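PDB 4HDT: 3-hydroxyisobutyryl-CoA hydrolase from Mycobacterium thermoresistibile, which probably hydrolyses 3-hydroxy-2-methylpropanoyl-CoA (3-hydroxyisobutyryl-CoA) to free 3-hydroxy-2-methylpropanoate and CoA, and belongs to the crotonase-like family. Local coordinates for residues Leu21-Arg26 with Leu58-Gly63; Asp93-Asn98 with Ile148-Gly153. One frame throughout, in Å; residues are numbered along the deposited sequence.

Overall arrangement
From the N terminus, the chain forms strand 19-24, runs through helix 35-49 and returns as strand 56-61; contact 1 closes this beta-alpha-beta unit by pairing the two strands. From helix 85-103 the chain runs through strands 108-112, 115-117, 129-132 and 137-139; contact 2 closes this longer excursion by setting the loop before helix 153-158 back against that helix. The two closures follow one another in series, neither nested nor crossed. The centres of contact 1 and contact 2 lie about 19 Å apart, and their nearest atoms about 7 Å. Helix 35-49 connects their surroundings: its Met41 touches Leu24 and Leu59 of contact 1 and also Leu97 of helix 85-103.

Contact 1. Residues Leu21-Arg26 with Leu58-Gly63; sequences LLTLNR and LLTGAG
Leu59 drives its CD1 methyl into the hollow between Leu22 and Leu24 of the neighbouring strand, 4.1 Å from Leu22 CB and 4.0 Å from Leu24 CG. With CG anti to the backbone N (chi1 174°), Leu59 leans across the sheet instead of standing straight up from it. Gly61, paired with Leu24, adds no bump of its own. Helix 35-49 covers this leucine face, setting Met41 on Leu24 and Leu59 and Trp48 on Leu22. It is the crossover helix between these two parallel strands, a beta-alpha-beta unit of the crotonase fold. On the opposite face the relief is different. Leu21 and Leu58 touch through their CD2 methyls at 3.6 Å, while Thr23 CG2 lies 3.6 Å from Thr60 OG1. Water 1 fills the notch left among these side chains: it bonds to the hydroxyls of Thr23 and Thr60 and donates to Leu58 O at 3.1 Å. Thr60 OG1 stands between its backbone N and carbonyl carbon (chi1 66°), the rotation that presents it to the water. Beyond the strand ends, the Ala62 methyl rests 3.5 Å from Asn25 OD1; the amide nitrogen of Asn25 turns elsewhere, to Glu9 O. Underneath, the main chains interlock as a parallel ladder: Leu22 N gives to Leu58 O, Thr60 N to Leu22 O, Leu24 N to Thr60 O at 2.9 Å, and Ala62 N to Leu24 O at 2.8 Å. Leu58 O thus accepts from both the neighbouring amide and the water. Chemically, the pairing relies on backbone bonds, with a leucine face turned to the helix and, on the other side, a leucine pair beside two threonine hydroxyls that share a water; no charged pair joins the strands.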
loop_
_atom_site.group_PDB
_atom_site.type_symbol
_atom_site.label_atom_id
_atom_site.label_comp_id
_atom_site.label_asym_id
_atom_site.label_seq_id
_atom_site.Cartn_x
_atom_site.Cartn_y
_atom_site.Cartn_z
ATOM N N LEU A 21 6.451 20.778 2.214
ATOM C CA LEU A 21 5.904 19.956 3.302
ATOM C C LEU A 21 4.461 19.617 2.995
ATOM O O LEU A 21 3.629 20.519 2.759
ATOM C CB LEU A 21 6.012 20.709 4.635
ATOM C CG LEU A 21 7.400 21.232 4.959
ATOM C CD1 LEU A 21 7.310 22.258 6.081
ATOM C CD2 LEU A 21 8.330 20.088 5.304
ATOM N N LEU A 22 4.161 18.341 2.991
ATOM C CA LEU A 22 2.807 17.840 2.856
ATOM C C LEU A 22 2.513 17.076 4.138
ATOM O O LEU A 22 3.117 16.046 4.365
ATOM C CB LEU A 22 2.682 16.928 1.630
ATOM C CG LEU A 22 2.923 17.635 0.303
ATOM C CD1 LEU A 22 2.998 16.614 -0.820
ATOM C CD2 LEU A 22 1.794 18.643 0.072
ATOM N N THR A 23 1.557 17.560 4.933
ATOM C CA THR A 23 1.207 16.874 6.166
ATOM C C THR A 23 -0.250 16.421 6.076
ATOM O O THR A 23 -1.181 17.217 6.056
ATOM C CB THR A 23 1.452 17.757 7.407
ATOM O OG1 THR A 23 2.766 18.269 7.363
ATOM C CG2 THR A 23 1.200 16.990 8.739
ATOM N N LEU A 24 -0.444 15.108 6.014
ATOM C CA LEU A 24 -1.786 14.553 5.980
ATOM C C LEU A 24 -2.459 14.905 7.319
ATOM O O LEU A 24 -1.807 14.810 8.354
ATOM C CB LEU A 24 -1.728 13.042 5.863
ATOM C CG LEU A 24 -0.997 12.550 4.631
ATOM C CD1 LEU A 24 -1.057 11.057 4.618
ATOM C CD2 LEU A 24 -1.593 13.126 3.349
ATOM N N ASN A 25 -3.709 15.371 7.289
ATOM C CA ASN A 25 -4.273 16.020 8.494
ATOM C C ASN A 25 -5.734 15.657 8.717
ATOM O O ASN A 25 -6.600 16.531 8.798
ATOM C CB ASN A 25 -4.075 17.544 8.416
ATOM C CG ASN A 25 -4.481 18.258 9.686
ATOM O OD1 ASN A 25 -4.247 17.759 10.810
ATOM N ND2 ASN A 25 -5.143 19.397 9.532
ATOM N N ARG A 26 -5.990 14.372 8.889
ATOM C CA ARG A 26 -7.250 13.883 9.444
ATOM C C ARG A 26 -6.895 12.923 10.588
ATOM O O ARG A 26 -7.140 11.720 10.516
ATOM C CB ARG A 26 -8.081 13.198 8.375
ATOM C CG ARG A 26 -8.295 14.064 7.132
ATOM C CD ARG A 26 -9.554 13.728 6.358
ATOM N NE ARG A 26 -9.745 12.323 6.162
ATOM C CZ ARG A 26 -10.914 11.708 6.021
ATOM N NH1 ARG A 26 -10.916 10.393 5.833
ATOM N NH2 ARG A 26 -12.059 12.393 5.987
ATOM N N LEU A 58 8.657 16.571 1.640
ATOM C CA LEU A 58 8.600 15.728 2.838
ATOM C C LEU A 58 7.148 15.477 3.182
ATOM O O LEU A 58 6.377 16.425 3.383
ATOM C CB LEU A 58 9.291 16.442 3.986
ATOM C CG LEU A 58 9.119 15.914 5.399
ATOM C CD1 LEU A 58 9.955 14.681 5.529
ATOM C CD2 LEU A 58 9.528 16.945 6.445
ATOM N N LEU A 59 6.792 14.203 3.232
ATOM C CA LEU A 59 5.428 13.767 3.540
ATOM C C LEU A 59 5.421 13.239 4.959
ATOM O O LEU A 59 6.194 12.322 5.297
ATOM C CB LEU A 59 4.976 12.664 2.584
ATOM C CG LEU A 59 3.606 12.034 2.910
ATOM C CD1 LEU A 59 2.448 13.026 2.709
ATOM C CD2 LEU A 59 3.355 10.723 2.180
ATOM N N THR A 60 4.541 13.809 5.784
ATOM C CA THR A 60 4.304 13.303 7.136
ATOM C C THR A 60 2.789 13.276 7.401
ATOM O O THR A 60 1.997 13.721 6.588
ATOM C CB THR A 60 4.976 14.154 8.232
ATOM O OG1 THR A 60 4.370 15.456 8.291
ATOM C CG2 THR A 60 6.395 14.340 8.008
ATOM N N GLY A 61 2.405 12.686 8.516
ATOM C CA GLY A 61 1.014 12.669 8.987
ATOM C C GLY A 61 0.855 13.291 10.356
ATOM O O GLY A 61 1.752 13.204 11.209
ATOM N N ALA A 62 -0.297 13.936 10.587
ATOM C CA ALA A 62 -0.534 14.590 11.855
ATOM C C ALA A 62 -0.833 13.524 12.902
ATOM O O ALA A 62 -1.213 12.420 12.560
ATOM C CB ALA A 62 -1.686 15.546 11.724
ATOM N N GLY A 63 -0.679 13.895 14.171
ATOM C CA GLY A 63 -0.956 12.976 15.267
ATOM C C GLY A 63 0.208 12.028 15.521
ATOM O O GLY A 63 1.360 12.275 15.139
HETATM O O HOH W 1 5.536 17.232 6.204
#

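Contact 2. Residues Asp93-Asn98 with Ile148-Gly153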
loop_
_atom_site.group_PDB
_atom_site.type_symbol
_atom_site.label_atom_id
_atom_site.label_comp_id
_atom_site.label_asym_id
_atom_site.label_seq_id
_atom_site.Cartn_x
_atom_site.Cartn_y
_atom_site.Cartn_z
ATOM N N ASP A 93 -7.099 9.362 -10.208
ATOM C CA ASP A 93 -6.254 10.419 -9.688
ATOM C C ASP A 93 -5.205 9.883 -8.695
ATOM O O ASP A 93 -4.056 10.318 -8.692
ATOM C CB ASP A 93 -7.108 11.507 -9.023
ATOM C CG ASP A 93 -7.887 12.341 -10.028
ATOM O OD1 ASP A 93 -7.472 12.469 -11.233
ATOM O OD2 ASP A 93 -8.942 12.924 -9.637
ATOM N N GLU A 94 -5.602 8.916 -7.869
ATOM C CA GLU A 94 -4.682 8.376 -6.879
ATOM C C GLU A 94 -3.536 7.614 -7.532
ATOM O O GLU A 94 -2.383 7.808 -7.155
ATOM C CB GLU A 94 -5.405 7.449 -5.907
ATOM C CG GLU A 94 -4.525 6.923 -4.775
ATOM C CD GLU A 94 -5.252 5.937 -3.900
ATOM O OE1 GLU A 94 -6.032 5.144 -4.469
ATOM O OE2 GLU A 94 -5.054 5.923 -2.667
ATOM N N TYR A 95 -3.857 6.800 -8.511
ATOM C CA TYR A 95 -2.822 5.984 -9.153
ATOM C C TYR A 95 -1.907 6.873 -9.987
ATOM O O TYR A 95 -0.702 6.645 -10.059
ATOM C CB TYR A 95 -3.361 4.823 -9.973
ATOM C CG TYR A 95 -4.208 3.784 -9.211
ATOM C CD1 TYR A 95 -4.420 3.861 -7.840
ATOM C CD2 TYR A 95 -4.817 2.768 -9.889
ATOM C CE1 TYR A 95 -5.231 2.953 -7.174
ATOM C CE2 TYR A 95 -5.620 1.840 -9.238
ATOM C CZ TYR A 95 -5.859 1.949 -7.900
ATOM O OH TYR A 95 -6.722 1.025 -7.338
ATOM N N ARG A 96 -2.432 7.912 -10.611
ATOM C CA ARG A 96 -1.567 8.884 -11.239
ATOM C C ARG A 96 -0.606 9.583 -10.252
ATOM O O ARG A 96 0.577 9.800 -10.562
ATOM C CB ARG A 96 -2.420 9.902 -12.030
ATOM C CG ARG A 96 -2.949 9.314 -13.349
ATOM C CD ARG A 96 -4.157 10.078 -13.932
ATOM N NE ARG A 96 -3.895 11.479 -14.139
ATOM C CZ ARG A 96 -3.418 12.022 -15.268
ATOM N NH1 ARG A 96 -3.113 11.259 -16.317
ATOM N NH2 ARG A 96 -3.220 13.340 -15.358
ATOM N N LEU A 97 -1.096 9.896 -9.064
ATOM C CA LEU A 97 -0.264 10.449 -8.019
ATOM C C LEU A 97 0.810 9.440 -7.600
ATOM O O LEU A 97 1.985 9.808 -7.447
ATOM C CB LEU A 97 -1.112 10.854 -6.801
ATOM C CG LEU A 97 -0.357 11.189 -5.483
ATOM C CD1 LEU A 97 0.546 12.391 -5.649
ATOM C CD2 LEU A 97 -1.329 11.398 -4.312
ATOM N N ASN A 98 0.400 8.190 -7.386
ATOM C CA ASN A 98 1.380 7.118 -6.997
ATOM C C ASN A 98 2.536 7.040 -8.004
ATOM O O ASN A 98 3.720 7.011 -7.635
ATOM C CB ASN A 98 0.696 5.731 -6.864
ATOM C CG ASN A 98 -0.477 5.691 -5.888
ATOM O OD1 ASN A 98 -1.501 5.029 -6.174
ATOM N ND2 ASN A 98 -0.341 6.329 -4.738
ATOM N N ILE A 148 -8.213 -6.006 -3.563
ATOM C CA ILE A 148 -6.901 -6.489 -3.993
ATOM C C ILE A 148 -5.920 -5.343 -3.792
ATOM O O ILE A 148 -6.257 -4.200 -4.133
ATOM C CB ILE A 148 -6.942 -6.975 -5.459
ATOM C CG1 ILE A 148 -7.925 -8.163 -5.649
ATOM C CG2 ILE A 148 -5.556 -7.336 -5.961
ATOM C CD1 ILE A 148 -9.366 -7.808 -5.885
ATOM N N PRO A 149 -4.693 -5.619 -3.290
ATOM C CA PRO A 149 -3.709 -4.552 -3.106
ATOM C C PRO A 149 -3.549 -3.708 -4.361
ATOM O O PRO A 149 -3.336 -4.257 -5.463
ATOM C CB PRO A 149 -2.414 -5.297 -2.764
ATOM C CG PRO A 149 -2.913 -6.553 -2.080
ATOM C CD PRO A 149 -4.206 -6.913 -2.761
ATOM N N ASP A 150 -3.670 -2.421 -4.182
ATOM C CA ASP A 150 -3.548 -1.452 -5.279
ATOM C C ASP A 150 -2.491 -0.431 -4.955
ATOM O O ASP A 150 -1.542 -0.725 -4.312
ATOM C CB ASP A 150 -4.946 -0.846 -5.562
ATOM C CG ASP A 150 -5.513 0.008 -4.423
ATOM O OD1 ASP A 150 -5.059 -0.160 -3.241
ATOM O OD2 ASP A 150 -6.431 0.858 -4.750
ATOM N N VAL A 151 -2.649 0.778 -5.464
ATOM C CA VAL A 151 -1.738 1.900 -5.281
ATOM C C VAL A 151 -0.256 1.560 -5.551
ATOM O O VAL A 151 0.636 2.153 -4.979
ATOM C CB VAL A 151 -1.983 2.634 -3.930
ATOM C CG1 VAL A 151 -3.417 3.187 -3.874
ATOM C CG2 VAL A 151 -1.706 1.756 -2.728
ATOM N N GLY A 152 -0.049 0.671 -6.522
ATOM C CA GLY A 152 1.274 0.232 -6.874
ATOM C C GLY A 152 1.819 -0.769 -5.905
ATOM O O GLY A 152 2.997 -1.114 -6.002
ATOM N N GLY A 153 0.988 -1.285 -5.015
ATOM C CA GLY A 153 1.406 -2.307 -4.081
ATOM C C GLY A 153 1.819 -3.601 -4.760
ATOM O O GLY A 153 2.690 -4.293 -4.277
HETATM O O HOH W 2 -7.045 2.978 -3.391
#
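Glu94 reaches the 148-153 loop with an extended chain: chi1 of -176° and a straight run beyond it carry the carboxylate out from the helix and lay it against the CG1 methyl of Val151. That methyl is almost equally far from CD, OE1 and OE2, with Glu94 CD at 3.3 Å, so it lies over the flat of the group and not at one oxygen. Water 2 links the same carboxylate to the preceding residue of the loop, Asp150, donating to Glu94 OE1 and to Asp150 OD2, which are 4.3 Å apart. One residue on, Tyr95 OH donates to Asp150 OD2 at 2.6 Å, using the carboxylate's anti lone pair. The oxygen lies at the ring edge, in its plane, while the carboxylate plane stands 83° from the ring. Ser296 of helix 285-299 also bonds to the Tyr95 hydroxyl. The partner loop is a type I' turn from Asp150 to Gly153, with Gly152 as N-cap of helix 153-158; in this crotonase-like fold it probably lies near the acyl-CoA pocket. Tyr95 CE1 also packs against Val151 CG1 at 3.8 Å. A helical turn after Glu94, Asn98 brings OD1 to Val151, 3.3 Å from its CB, while Val151 O accepts from His126 outside the contact.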